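Local structure of hypothetical protein AF1704 (Archaeoglobus fulgidus, 1ZBM) at residues Phe24-Met29 with Arg202-Ser207; Ile78-Ala83 with Thr246-Glu251; Val94-Ile99 with Tyr161-Val166; Ser100-Arg105 with Leu121-Phe126. The protein probably catalyses the conversion of cyclic dehypoxanthine futalosine into 1,4-dihydroxy-6-naphthoate, a step in menaquinone biosynthesis. All blocks are in the same frame, centred on the assembly; numbering follows the deposited sequence.

How the interactions relate
The four contacts form two pairs on opposite sides of the chain's centre, each pair in the half of the chain built round one of two five-stranded sheets, as expected of a type 2 periplasmic-binding-protein fold. Interactions 1 and 2 touch: Arg205 NE probably donates to Tyr247 O at 3.3 Å, and Met25 CE packs on Thr246 CG2. Interactions 3 and 4 meet where Val166 CG2 lies 4.0 Å from Leu101 CD1. The centres of interactions 2 and 3 are 33 Å apart. The predicted proton acceptor His152 lies about 11 Å from Met25 and 12 Å from Val94, side chain to side chain. The predicted substrate-binding Thr114 is about 10 Å from Ala83, and Ala115 about 10 Å from Phe126, again between side chains.

Interaction 1: residues Phe24-Met29 with Arg202-Ser207; sequences FMFYAM and RAMRES
Over the centre of the Phe26 ring stands the methyl CE of Met204, 3.9 Å from the centroid, while SE of the same side chain (a selenomethionine, like Met25 and Met29) approaches obliquely and lies 3.6 Å from Phe26 CE2. His16 also stacks on this ring. The CH-pi and Met-aromatic contact joins helix 20-30 to helix 194-213, whose local axes come within 8.0 Å at an angle of 115°. Bends at chi2 and chi3 fold the pliant Met204 chain over the ring, and its CE also reaches Met25 CG at 3.5 Å. Where the backbones are nearest, a small residue suits the close approach, and Ser207 is a knob set among Met25, Phe26, Ala28 and Met29. Its OG points opposite the backbone N (chi1 -164°) and donates to Met25 O at 2.8 Å, on a lone pair in the carbonyl plane. Ser207 OG in turn accepts from Met29 N, whose amide lacks a bond to the preceding turn of its kinked helix. Replacing Ser207 by alanine removes OG and would probably leave both Met25 O and the Met29 amide without this buried partner. The Met29 N to Ser207 OG bond is 3.1 Å long and bent, 135° at the hydrogen.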
loop_
_atom_site.group_PDB
_atom_site.type_symbol
_atom_site.label_atom_id
_atom_site.label_comp_id
_atom_site.label_asym_id
_atom_site.label_seq_id
_atom_site.Cartn_x
_atom_site.Cartn_y
_atom_site.Cartn_z
ATOM N N PHE A 24 -5.760 11.313 0.089
ATOM C CA PHE A 24 -5.085 12.334 0.879
ATOM C C PHE A 24 -3.837 12.804 0.124
ATOM O O PHE A 24 -3.697 13.985 -0.191
ATOM C CB PHE A 24 -4.713 11.731 2.242
ATOM C CG PHE A 24 -4.044 12.690 3.186
ATOM C CD1 PHE A 24 -4.782 13.659 3.863
ATOM C CD2 PHE A 24 -2.672 12.634 3.386
ATOM C CE1 PHE A 24 -4.161 14.552 4.750
ATOM C CE2 PHE A 24 -2.038 13.521 4.267
ATOM C CZ PHE A 24 -2.787 14.489 4.944
HETATM N N MSE A 25 -2.955 11.856 -0.180
HETATM C CA MSE A 25 -1.718 12.112 -0.906
HETATM C C MSE A 25 -1.964 12.771 -2.272
HETATM O O MSE A 25 -1.266 13.722 -2.652
HETATM C CB MSE A 25 -0.970 10.787 -1.090
HETATM C CG MSE A 25 0.392 10.888 -1.745
HETATM SE SE MSE A 25 1.076 9.110 -2.221
HETATM C CE MSE A 25 0.754 8.224 -0.515
ATOM N N PHE A 26 -2.972 12.289 -2.997
ATOM C CA PHE A 26 -3.287 12.828 -4.331
ATOM C C PHE A 26 -4.251 14.010 -4.390
ATOM O O PHE A 26 -4.515 14.526 -5.475
ATOM C CB PHE A 26 -3.848 11.733 -5.243
ATOM C CG PHE A 26 -2.810 10.799 -5.790
ATOM C CD1 PHE A 26 -2.499 9.625 -5.126
ATOM C CD2 PHE A 26 -2.177 11.073 -6.994
ATOM C CE1 PHE A 26 -1.572 8.729 -5.659
ATOM C CE2 PHE A 26 -1.246 10.189 -7.540
ATOM C CZ PHE A 26 -0.947 9.015 -6.873
ATOM N N TYR A 27 -4.769 14.438 -3.241
ATOM C CA TYR A 27 -5.711 15.553 -3.206
ATOM C C TYR A 27 -5.282 16.784 -4.002
ATOM O O TYR A 27 -6.034 17.279 -4.838
ATOM C CB TYR A 27 -6.000 15.974 -1.762
ATOM C CG TYR A 27 -6.749 17.280 -1.684
ATOM C CD1 TYR A 27 -6.075 18.485 -1.474
ATOM C CD2 TYR A 27 -8.125 17.325 -1.904
ATOM C CE1 TYR A 27 -6.755 19.697 -1.491
ATOM C CE2 TYR A 27 -8.809 18.532 -1.924
ATOM C CZ TYR A 27 -8.121 19.712 -1.718
ATOM O OH TYR A 27 -8.812 20.903 -1.739
ATOM N N ALA A 28 -4.082 17.286 -3.733
ATOM C CA ALA A 28 -3.594 18.471 -4.424
ATOM C C ALA A 28 -3.582 18.289 -5.940
ATOM O O ALA A 28 -3.909 19.214 -6.688
ATOM C CB ALA A 28 -2.184 18.827 -3.933
HETATM N N MSE A 29 -3.201 17.097 -6.389
HETATM C CA MSE A 29 -3.132 16.822 -7.818
HETATM C C MSE A 29 -4.514 16.637 -8.443
HETATM O O MSE A 29 -4.766 17.118 -9.547
HETATM C CB MSE A 29 -2.273 15.583 -8.075
HETATM C CG MSE A 29 -1.838 15.421 -9.526
HETATM SE SE MSE A 29 -0.785 13.802 -9.816
HETATM C CE MSE A 29 0.933 14.441 -9.177
ATOM N N ARG A 202 8.098 15.596 -9.716
ATOM C CA ARG A 202 7.946 16.936 -9.144
ATOM C C ARG A 202 6.507 17.184 -8.709
ATOM O O ARG A 202 6.263 17.676 -7.610
ATOM C CB ARG A 202 8.356 18.012 -10.165
ATOM C CG ARG A 202 8.306 19.450 -9.614
ATOM C CD ARG A 202 8.603 20.494 -10.695
ATOM N NE ARG A 202 7.488 20.593 -11.646
ATOM C CZ ARG A 202 6.317 21.162 -11.365
ATOM N NH1 ARG A 202 6.104 21.697 -10.170
ATOM N NH2 ARG A 202 5.352 21.172 -12.268
ATOM N N ALA A 203 5.557 16.833 -9.570
ATOM C CA ALA A 203 4.153 17.035 -9.263
ATOM C C ALA A 203 3.717 16.137 -8.123
ATOM O O ALA A 203 2.896 16.526 -7.291
ATOM C CB ALA A 203 3.302 16.762 -10.490
HETATM N N MSE A 204 4.268 14.927 -8.086
HETATM C CA MSE A 204 3.914 13.964 -7.048
HETATM C C MSE A 204 4.366 14.470 -5.685
HETATM O O MSE A 204 3.601 14.441 -4.720
HETATM C CB MSE A 204 4.557 12.604 -7.352
HETATM C CG MSE A 204 4.039 11.459 -6.494
HETATM SE SE MSE A 204 2.155 11.013 -6.762
HETATM C CE MSE A 204 1.423 11.598 -5.048
ATOM N N ARG A 205 5.609 14.937 -5.610
ATOM C CA ARG A 205 6.156 15.457 -4.354
ATOM C C ARG A 205 5.373 16.658 -3.857
ATOM O O ARG A 205 5.091 16.787 -2.664
ATOM C CB ARG A 205 7.618 15.850 -4.533
ATOM C CG ARG A 205 8.543 14.665 -4.546
ATOM C CD ARG A 205 9.980 15.083 -4.737
ATOM N NE ARG A 205 10.871 13.962 -4.440
ATOM C CZ ARG A 205 12.072 13.800 -4.973
ATOM N NH1 ARG A 205 12.541 14.687 -5.840
ATOM N NH2 ARG A 205 12.795 12.749 -4.636
ATOM N N GLU A 206 5.013 17.538 -4.782
ATOM C CA GLU A 206 4.267 18.713 -4.403
ATOM C C GLU A 206 2.919 18.334 -3.824
ATOM O O GLU A 206 2.463 18.937 -2.850
ATOM C CB GLU A 206 4.059 19.626 -5.602
ATOM C CG GLU A 206 3.494 20.975 -5.212
ATOM C CD GLU A 206 3.331 21.892 -6.391
ATOM O OE1 GLU A 206 4.307 22.039 -7.168
ATOM O OE2 GLU A 206 2.232 22.474 -6.534
ATOM N N SER A 207 2.273 17.330 -4.408
ATOM C CA SER A 207 0.958 16.927 -3.920
ATOM C C SER A 207 1.012 16.377 -2.487
ATOM O O SER A 207 0.113 16.625 -1.674
ATOM C CB SER A 207 0.340 15.891 -4.867
ATOM O OG SER A 207 -1.054 15.759 -4.618
HETATM O O HOH W 1 -2.411 16.394 -1.707
#

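Interaction 2: residues Ile78-Ala83 with Thr246-Glu251; sequences ILSAGA and TYNMPE
Ile78 meets the second segment through its CG2 branch, which lies 3.6 Å from Met249 CE, the two side chains crossing at about a right angle. Two residues on, Ser80 uses its backbone: its carbonyl oxygen accepts from Met249 N at 2.9 Å, and the CA of Asn248 adds a weaker CA-H...O contact to the same oxygen. Ser80 CB also packs beside Asn248 OD1, an atom that receives a weak hydrogen bond from Arg205. Ala81 CA makes a CA-H...O contact of 3.1 Å with Thr246 O, and its small methyl fits against the carbonyl oxygens of Thr246 and Tyr247. All this happens where strand 76-86, an outermost strand of a five-stranded mixed sheet ordered as in type 2 periplasmic binding proteins, is interrupted and the end of helix 244-247 packs against the break. Gly82 N donates to Thr246 O at 2.9 Å, fairly straight at 160° and on a lone pair. That carbonyl would look four residues ahead for a helical partner, but there stands Pro250, which has no N-H. Glycine suits position 82 because phi is 115°, where a side chain would jam against the carbonyl oxygen of Ala81. Met249 CE comes to the Ala83 methyl, a tight 3.5 Å from its CB. The selenomethionine Met249 runs extended through chi2 and bends at chi3 (-79°), which brings CE to both Ala83 and Ile78. The Ala83 carbonyl oxygen lies 3.1 Å from Thr246 CG2, while Thr246 OG1 is bonded to Asn243 N and Tyr241 O.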
loop_
_atom_site.group_PDB
_atom_site.type_symbol
_atom_site.label_atom_id
_atom_site.label_comp_id
_atom_site.label_asym_id
_atom_site.label_seq_id
_atom_site.Cartn_x
_atom_site.Cartn_y
_atom_site.Cartn_z
ATOM N N ILE A 78 10.829 1.910 -9.512
ATOM C CA ILE A 78 10.251 2.562 -8.350
ATOM C C ILE A 78 10.419 4.067 -8.387
ATOM O O ILE A 78 11.518 4.575 -8.600
ATOM C CB ILE A 78 10.869 2.042 -7.050
ATOM C CG1 ILE A 78 10.788 0.511 -7.015
ATOM C CG2 ILE A 78 10.108 2.620 -5.862
ATOM C CD1 ILE A 78 11.718 -0.128 -5.997
ATOM N N LEU A 79 9.318 4.788 -8.195
ATOM C CA LEU A 79 9.374 6.252 -8.190
ATOM C C LEU A 79 9.793 6.708 -6.789
ATOM O O LEU A 79 9.327 6.168 -5.792
ATOM C CB LEU A 79 8.006 6.813 -8.560
ATOM C CG LEU A 79 7.992 8.274 -8.968
ATOM C CD1 LEU A 79 8.677 8.466 -10.329
ATOM C CD2 LEU A 79 6.527 8.725 -9.043
ATOM N N SER A 80 10.663 7.702 -6.699
ATOM C CA SER A 80 11.125 8.140 -5.384
ATOM C C SER A 80 10.014 8.599 -4.438
ATOM O O SER A 80 10.169 8.512 -3.226
ATOM C CB SER A 80 12.165 9.245 -5.540
ATOM O OG SER A 80 13.255 8.780 -6.347
ATOM N N ALA A 81 8.890 9.050 -4.989
ATOM C CA ALA A 81 7.771 9.525 -4.187
ATOM C C ALA A 81 6.495 8.708 -4.376
ATOM O O ALA A 81 6.196 8.237 -5.478
ATOM C CB ALA A 81 7.490 10.987 -4.517
ATOM N N GLY A 82 5.735 8.562 -3.293
ATOM C CA GLY A 82 4.488 7.827 -3.360
ATOM C C GLY A 82 4.453 6.553 -2.548
ATOM O O GLY A 82 3.376 6.011 -2.306
ATOM N N ALA A 83 5.614 6.070 -2.117
ATOM C CA ALA A 83 5.659 4.831 -1.339
ATOM C C ALA A 83 4.986 4.953 0.027
ATOM O O ALA A 83 4.934 6.031 0.609
ATOM C CB ALA A 83 7.119 4.382 -1.159
ATOM N N THR A 246 7.250 8.851 2.071
ATOM C CA THR A 246 6.430 8.998 0.879
ATOM C C THR A 246 6.970 10.144 0.028
ATOM O O THR A 246 6.961 10.075 -1.201
ATOM C CB THR A 246 4.962 9.308 1.251
ATOM O OG1 THR A 246 4.593 8.548 2.410
ATOM C CG2 THR A 246 4.017 8.938 0.099
ATOM N N TYR A 247 7.455 11.199 0.680
ATOM C CA TYR A 247 7.976 12.334 -0.065
ATOM C C TYR A 247 9.240 11.973 -0.835
ATOM O O TYR A 247 9.425 12.418 -1.966
ATOM C CB TYR A 247 8.267 13.512 0.861
ATOM C CG TYR A 247 8.676 14.759 0.113
ATOM C CD1 TYR A 247 7.723 15.579 -0.496
ATOM C CD2 TYR A 247 10.019 15.119 0.004
ATOM C CE1 TYR A 247 8.101 16.729 -1.187
ATOM C CE2 TYR A 247 10.406 16.261 -0.685
ATOM C CZ TYR A 247 9.442 17.065 -1.277
ATOM O OH TYR A 247 9.835 18.205 -1.928
ATOM N N ASN A 248 10.103 11.169 -0.216
ATOM C CA ASN A 248 11.360 10.731 -0.832
ATOM C C ASN A 248 11.841 9.446 -0.147
ATOM O O ASN A 248 12.127 9.443 1.051
ATOM C CB ASN A 248 12.424 11.829 -0.678
ATOM C CG ASN A 248 13.689 11.534 -1.464
ATOM O OD1 ASN A 248 13.636 11.303 -2.668
ATOM N ND2 ASN A 248 14.833 11.553 -0.791
HETATM N N MSE A 249 11.938 8.357 -0.898
HETATM C CA MSE A 249 12.380 7.096 -0.307
HETATM C C MSE A 249 13.838 7.195 0.156
HETATM O O MSE A 249 14.742 7.337 -0.657
HETATM C CB MSE A 249 12.234 5.961 -1.319
HETATM C CG MSE A 249 12.293 4.574 -0.716
HETATM SE SE MSE A 249 12.128 3.224 -2.088
HETATM C CE MSE A 249 10.207 3.314 -2.330
ATOM N N PRO A 250 14.083 7.125 1.477
ATOM C CA PRO A 250 15.455 7.217 1.994
ATOM C C PRO A 250 16.257 5.947 1.741
ATOM O O PRO A 250 15.696 4.922 1.341
ATOM C CB PRO A 250 15.241 7.489 3.477
ATOM C CG PRO A 250 14.001 6.689 3.780
ATOM C CD PRO A 250 13.106 7.023 2.581
ATOM N N GLU A 251 17.563 6.005 1.986
ATOM C CA GLU A 251 18.425 4.845 1.768
ATOM C C GLU A 251 18.003 3.613 2.566
ATOM O O GLU A 251 18.088 2.499 2.060
ATOM C CB GLU A 251 19.894 5.197 2.080
ATOM C CG GLU A 251 20.504 6.241 1.140
ATOM C CD GLU A 251 20.160 7.675 1.523
ATOM O OE1 GLU A 251 19.032 7.913 2.022
ATOM O OE2 GLU A 251 21.020 8.571 1.320
#

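Interaction 3: residues Val94-Ile99 with Tyr161-Val166; sequences VAKSEI and YGLKCV
Val166 reaches across with its CG1 branch, which sits 3.7 Å from Ala95 CB and also touches Ile99 CG1, the Val166 and Ile99 side chains crossing at a slant. A second apolar group forms where Val94 CG1 lies 3.9 Å from Leu163 CD1. The other branch of Leu163, CD2, lies along the Ala95 carbonyl and reaches the aliphatic Lys96 CG at 4.0 Å. Leu163 also packs on Val140 and Leu141 of helix 136-141, a branched apolar residue suited to filling the space between sheet and helix; an alanine in its place would probably open a gap there and leave Val94 CG1 without this neighbour. Between these groups strands 92-95 and 164-168 pair antiparallel at the border of a five-stranded mixed sheet. Ala95 and Lys164 are the hydrogen-bonded pair: Ala95 N donates to Lys164 O at 3.1 Å, and Lys164 N returns a nearly straight bond (174°) to Ala95 O at 3.2 Å. Val94 and Cys165, the neighbouring non-hydrogen-bonded pair, point to the other face. At the polar edge the thrice-bent Lys164 lies across Glu98, with NZ 4.2 Å from OE2, beyond a salt bridge. Lys96 NZ instead turns to Glu143. A backbone bond between Val166 and Val93 continues the pairing. Between the two segments, joining therefore rests on two backbone bonds and apolar contacts, the Glu98-Lys164 charges likely adding only modest attraction.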
loop_
_atom_site.group_PDB
_atom_site.type_symbol
_atom_site.label_atom_id
_atom_site.label_comp_id
_atom_site.label_asym_id
_atom_site.label_seq_id
_atom_site.Cartn_x
_atom_site.Cartn_y
_atom_site.Cartn_z
ATOM N N VAL A 94 -5.897 -10.704 12.277
ATOM C CA VAL A 94 -6.777 -10.627 13.430
ATOM C C VAL A 94 -7.691 -11.843 13.524
ATOM O O VAL A 94 -7.953 -12.507 12.516
ATOM C CB VAL A 94 -7.668 -9.374 13.356
ATOM C CG1 VAL A 94 -8.686 -9.530 12.224
ATOM C CG2 VAL A 94 -8.374 -9.170 14.668
ATOM N N ALA A 95 -8.187 -12.116 14.732
ATOM C CA ALA A 95 -9.079 -13.255 14.970
ATOM C C ALA A 95 -10.012 -12.997 16.154
ATOM O O ALA A 95 -9.786 -12.079 16.932
ATOM C CB ALA A 95 -8.259 -14.519 15.214
ATOM N N LYS A 96 -11.065 -13.800 16.290
ATOM C CA LYS A 96 -12.005 -13.594 17.384
ATOM C C LYS A 96 -11.346 -13.862 18.740
ATOM O O LYS A 96 -11.778 -13.334 19.768
ATOM C CB LYS A 96 -13.249 -14.465 17.186
ATOM C CG LYS A 96 -13.916 -14.242 15.828
ATOM C CD LYS A 96 -15.213 -15.035 15.662
ATOM C CE LYS A 96 -16.303 -14.507 16.585
ATOM N NZ LYS A 96 -17.630 -15.105 16.301
ATOM N N SER A 97 -10.288 -14.669 18.736
ATOM C CA SER A 97 -9.545 -14.980 19.958
ATOM C C SER A 97 -8.105 -15.343 19.585
ATOM O O SER A 97 -7.765 -15.417 18.406
ATOM C CB SER A 97 -10.192 -16.150 20.702
ATOM O OG SER A 97 -9.986 -17.376 20.021
ATOM N N GLU A 98 -7.261 -15.577 20.584
ATOM C CA GLU A 98 -5.869 -15.928 20.328
ATOM C C GLU A 98 -5.727 -17.334 19.759
ATOM O O GLU A 98 -6.242 -18.295 20.324
ATOM C CB GLU A 98 -5.046 -15.822 21.617
ATOM C CG GLU A 98 -4.278 -14.511 21.770
ATOM C CD GLU A 98 -5.180 -13.311 21.984
ATOM O OE1 GLU A 98 -4.680 -12.163 21.918
ATOM O OE2 GLU A 98 -6.390 -13.513 22.230
ATOM N N ILE A 99 -5.042 -17.444 18.628
ATOM C CA ILE A 99 -4.801 -18.735 17.985
ATOM C C ILE A 99 -3.366 -18.744 17.485
ATOM O O ILE A 99 -2.684 -17.729 17.570
ATOM C CB ILE A 99 -5.756 -18.978 16.790
ATOM C CG1 ILE A 99 -5.900 -17.708 15.950
ATOM C CG2 ILE A 99 -7.109 -19.445 17.295
ATOM C CD1 ILE A 99 -6.876 -17.854 14.803
ATOM N N TYR A 161 -14.497 -4.132 16.658
ATOM C CA TYR A 161 -15.324 -5.298 16.362
ATOM C C TYR A 161 -15.052 -6.389 17.379
ATOM O O TYR A 161 -15.431 -7.541 17.179
ATOM C CB TYR A 161 -14.997 -5.835 14.971
ATOM C CG TYR A 161 -15.026 -4.786 13.895
ATOM C CD1 TYR A 161 -16.231 -4.313 13.389
ATOM C CD2 TYR A 161 -13.842 -4.272 13.374
ATOM C CE1 TYR A 161 -16.258 -3.359 12.386
ATOM C CE2 TYR A 161 -13.854 -3.316 12.372
ATOM C CZ TYR A 161 -15.067 -2.865 11.878
ATOM O OH TYR A 161 -15.094 -1.941 10.856
ATOM N N GLY A 162 -14.386 -6.019 18.465
ATOM C CA GLY A 162 -14.069 -6.985 19.496
ATOM C C GLY A 162 -13.036 -8.004 19.045
ATOM O O GLY A 162 -12.906 -9.065 19.650
ATOM N N LEU A 163 -12.302 -7.691 17.980
ATOM C CA LEU A 163 -11.284 -8.598 17.472
ATOM C C LEU A 163 -9.929 -8.200 18.046
ATOM O O LEU A 163 -9.758 -7.084 18.548
ATOM C CB LEU A 163 -11.227 -8.543 15.940
ATOM C CG LEU A 163 -12.444 -8.966 15.099
ATOM C CD1 LEU A 163 -12.191 -8.592 13.643
ATOM C CD2 LEU A 163 -12.710 -10.461 15.235
ATOM N N LYS A 164 -8.975 -9.123 17.993
ATOM C CA LYS A 164 -7.635 -8.847 18.486
ATOM C C LYS A 164 -6.560 -9.405 17.570
ATOM O O LYS A 164 -6.754 -10.408 16.885
ATOM C CB LYS A 164 -7.436 -9.391 19.908
ATOM C CG LYS A 164 -8.183 -10.667 20.238
ATOM C CD LYS A 164 -9.591 -10.368 20.745
ATOM C CE LYS A 164 -9.564 -9.580 22.063
ATOM N NZ LYS A 164 -8.889 -10.330 23.175
ATOM N N CYS A 165 -5.427 -8.717 17.563
ATOM C CA CYS A 165 -4.293 -9.096 16.752
ATOM C C CYS A 165 -3.649 -10.380 17.266
ATOM O O CYS A 165 -3.322 -10.504 18.456
ATOM C CB CYS A 165 -3.265 -7.960 16.740
ATOM S SG CYS A 165 -1.748 -8.343 15.840
ATOM N N VAL A 166 -3.488 -11.341 16.361
ATOM C CA VAL A 166 -2.870 -12.624 16.680
ATOM C C VAL A 166 -1.487 -12.689 16.044
ATOM O O VAL A 166 -0.667 -13.524 16.415
ATOM C CB VAL A 166 -3.719 -13.802 16.164
ATOM C CG1 VAL A 166 -5.059 -13.831 16.881
ATOM C CG2 VAL A 166 -3.933 -13.680 14.662
#

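Interaction 4: residues Ser100-Arg105 with Leu121-Phe126; sequences SLDGKR and LAVEDF
Gly103 N donates to Asp125 O at 3.0 Å, nearly straight at the hydrogen (163°), tying a type II beta turn to the loop after helix 114-122. The turn runs from Leu101 to Lys104 and is closed by Lys104 N on Leu101 O at 3.1 Å. Its third position has a positive phi of 81°, a conformation easy for Gly103, which has no side chain. Val123 points into the contact with both branches: CG1 lies 4.1 Å from Leu101 O and just as far from Asp102 OD2, while CG2 faces Leu101 CD1 at 4.4 Å. The Leu101 and Val123 side chains are the buried apolar part, whereas Asp102 stays at the solvent-exposed margin. Phe126 touches mainly through its CB, 3.6 Å from Lys104 O and 3.8 Å from Leu101 O. With CG between the backbone N and the carbonyl carbon (chi1 69°), the ring leads away from the turn, and the side chain packs on Ile106 of strand 105-108. Lys104 also bonds through its backbone to Glu127, at the start of the strand pairing. Strands 105-108 and 127-130 are parallel neighbours joined through helix 114-122, so the contact ties the approaches to both strands of a beta-alpha-beta crossover.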
loop_
_atom_site.group_PDB
_atom_site.type_symbol
_atom_site.label_atom_id
_atom_site.label_comp_id
_atom_site.label_asym_id
_atom_site.label_seq_id
_atom_site.Cartn_x
_atom_site.Cartn_y
_atom_site.Cartn_z
ATOM N N SER A 100 -2.901 -19.874 16.961
ATOM C CA SER A 100 -1.528 -19.951 16.474
ATOM C C SER A 100 -1.383 -19.618 14.989
ATOM O O SER A 100 -0.319 -19.172 14.556
ATOM C CB SER A 100 -0.937 -21.340 16.745
ATOM O OG SER A 100 -1.540 -22.328 15.927
ATOM N N LEU A 101 -2.446 -19.841 14.221
ATOM C CA LEU A 101 -2.467 -19.576 12.780
ATOM C C LEU A 101 -1.938 -20.717 11.915
ATOM O O LEU A 101 -2.241 -20.789 10.722
ATOM C CB LEU A 101 -1.697 -18.293 12.435
ATOM C CG LEU A 101 -2.337 -16.934 12.782
ATOM C CD1 LEU A 101 -1.408 -15.794 12.351
ATOM C CD2 LEU A 101 -3.680 -16.816 12.096
ATOM N N ASP A 102 -1.147 -21.609 12.501
ATOM C CA ASP A 102 -0.606 -22.731 11.737
ATOM C C ASP A 102 -1.714 -23.709 11.343
ATOM O O ASP A 102 -2.457 -24.203 12.192
ATOM C CB ASP A 102 0.490 -23.436 12.542
ATOM C CG ASP A 102 1.712 -22.550 12.754
ATOM O OD1 ASP A 102 1.645 -21.620 13.587
ATOM O OD2 ASP A 102 2.739 -22.775 12.068
ATOM N N GLY A 103 -1.817 -23.977 10.045
ATOM C CA GLY A 103 -2.841 -24.879 9.545
ATOM C C GLY A 103 -4.205 -24.218 9.396
ATOM O O GLY A 103 -5.125 -24.793 8.816
ATOM N N LYS A 104 -4.329 -22.996 9.904
ATOM C CA LYS A 104 -5.587 -22.255 9.854
ATOM C C LYS A 104 -5.924 -21.668 8.479
ATOM O O LYS A 104 -5.058 -21.541 7.605
ATOM C CB LYS A 104 -5.559 -21.133 10.888
ATOM C CG LYS A 104 -5.406 -21.604 12.327
ATOM C CD LYS A 104 -6.573 -22.478 12.766
ATOM C CE LYS A 104 -6.535 -22.738 14.270
ATOM N NZ LYS A 104 -5.229 -23.296 14.700
ATOM N N ARG A 105 -7.197 -21.320 8.295
ATOM C CA ARG A 105 -7.661 -20.729 7.042
ATOM C C ARG A 105 -7.726 -19.217 7.221
ATOM O O ARG A 105 -8.552 -18.715 7.973
ATOM C CB ARG A 105 -9.032 -21.308 6.663
ATOM C CG ARG A 105 -8.952 -22.779 6.268
ATOM C CD ARG A 105 -10.316 -23.424 6.057
ATOM N NE ARG A 105 -11.112 -22.742 5.038
ATOM C CZ ARG A 105 -12.008 -21.797 5.302
ATOM N NH1 ARG A 105 -12.227 -21.426 6.558
ATOM N NH2 ARG A 105 -12.683 -21.227 4.313
ATOM N N LEU A 121 5.860 -15.571 4.894
ATOM C CA LEU A 121 7.203 -15.687 5.461
ATOM C C LEU A 121 7.148 -15.976 6.955
ATOM O O LEU A 121 8.035 -16.614 7.498
ATOM C CB LEU A 121 7.988 -14.392 5.252
ATOM C CG LEU A 121 8.516 -14.084 3.852
ATOM C CD1 LEU A 121 8.972 -12.647 3.818
ATOM C CD2 LEU A 121 9.666 -15.029 3.504
ATOM N N ALA A 122 6.109 -15.491 7.623
ATOM C CA ALA A 122 5.983 -15.699 9.063
ATOM C C ALA A 122 5.330 -17.042 9.393
ATOM O O ALA A 122 5.666 -17.657 10.398
ATOM C CB ALA A 122 5.180 -14.552 9.681
ATOM N N VAL A 123 4.393 -17.477 8.550
ATOM C CA VAL A 123 3.674 -18.744 8.725
ATOM C C VAL A 123 3.845 -19.509 7.416
ATOM O O VAL A 123 3.184 -19.204 6.424
ATOM C CB VAL A 123 2.167 -18.496 8.980
ATOM C CG1 VAL A 123 1.498 -19.760 9.509
ATOM C CG2 VAL A 123 1.987 -17.347 9.958
ATOM N N GLU A 124 4.741 -20.496 7.410
ATOM C CA GLU A 124 5.018 -21.261 6.199
ATOM C C GLU A 124 4.094 -22.430 5.932
ATOM O O GLU A 124 4.430 -23.330 5.163
ATOM C CB GLU A 124 6.468 -21.742 6.215
ATOM C CG GLU A 124 6.951 -22.190 7.570
ATOM C CD GLU A 124 8.449 -22.320 7.602
ATOM O OE1 GLU A 124 9.128 -21.333 7.233
ATOM O OE2 GLU A 124 8.950 -23.398 7.994
ATOM N N ASP A 125 2.925 -22.412 6.554
ATOM C CA ASP A 125 1.962 -23.481 6.362
ATOM C C ASP A 125 0.578 -23.106 6.857
ATOM O O ASP A 125 0.265 -23.256 8.032
ATOM C CB ASP A 125 2.452 -24.755 7.055
ATOM C CG ASP A 125 2.957 -25.792 6.065
ATOM O OD1 ASP A 125 3.686 -26.717 6.491
ATOM O OD2 ASP A 125 2.611 -25.690 4.859
ATOM N N PHE A 126 -0.250 -22.606 5.951
ATOM C CA PHE A 126 -1.605 -22.221 6.307
ATOM C C PHE A 126 -2.438 -22.207 5.035
ATOM O O PHE A 126 -1.910 -22.445 3.949
ATOM C CB PHE A 126 -1.602 -20.839 6.984
ATOM C CG PHE A 126 -1.258 -19.708 6.060
ATOM C CD1 PHE A 126 -2.253 -19.069 5.327
ATOM C CD2 PHE A 126 0.066 -19.307 5.888
ATOM C CE1 PHE A 126 -1.938 -18.050 4.436
ATOM C CE2 PHE A 126 0.393 -18.285 4.995
ATOM C CZ PHE A 126 -0.610 -17.653 4.264
#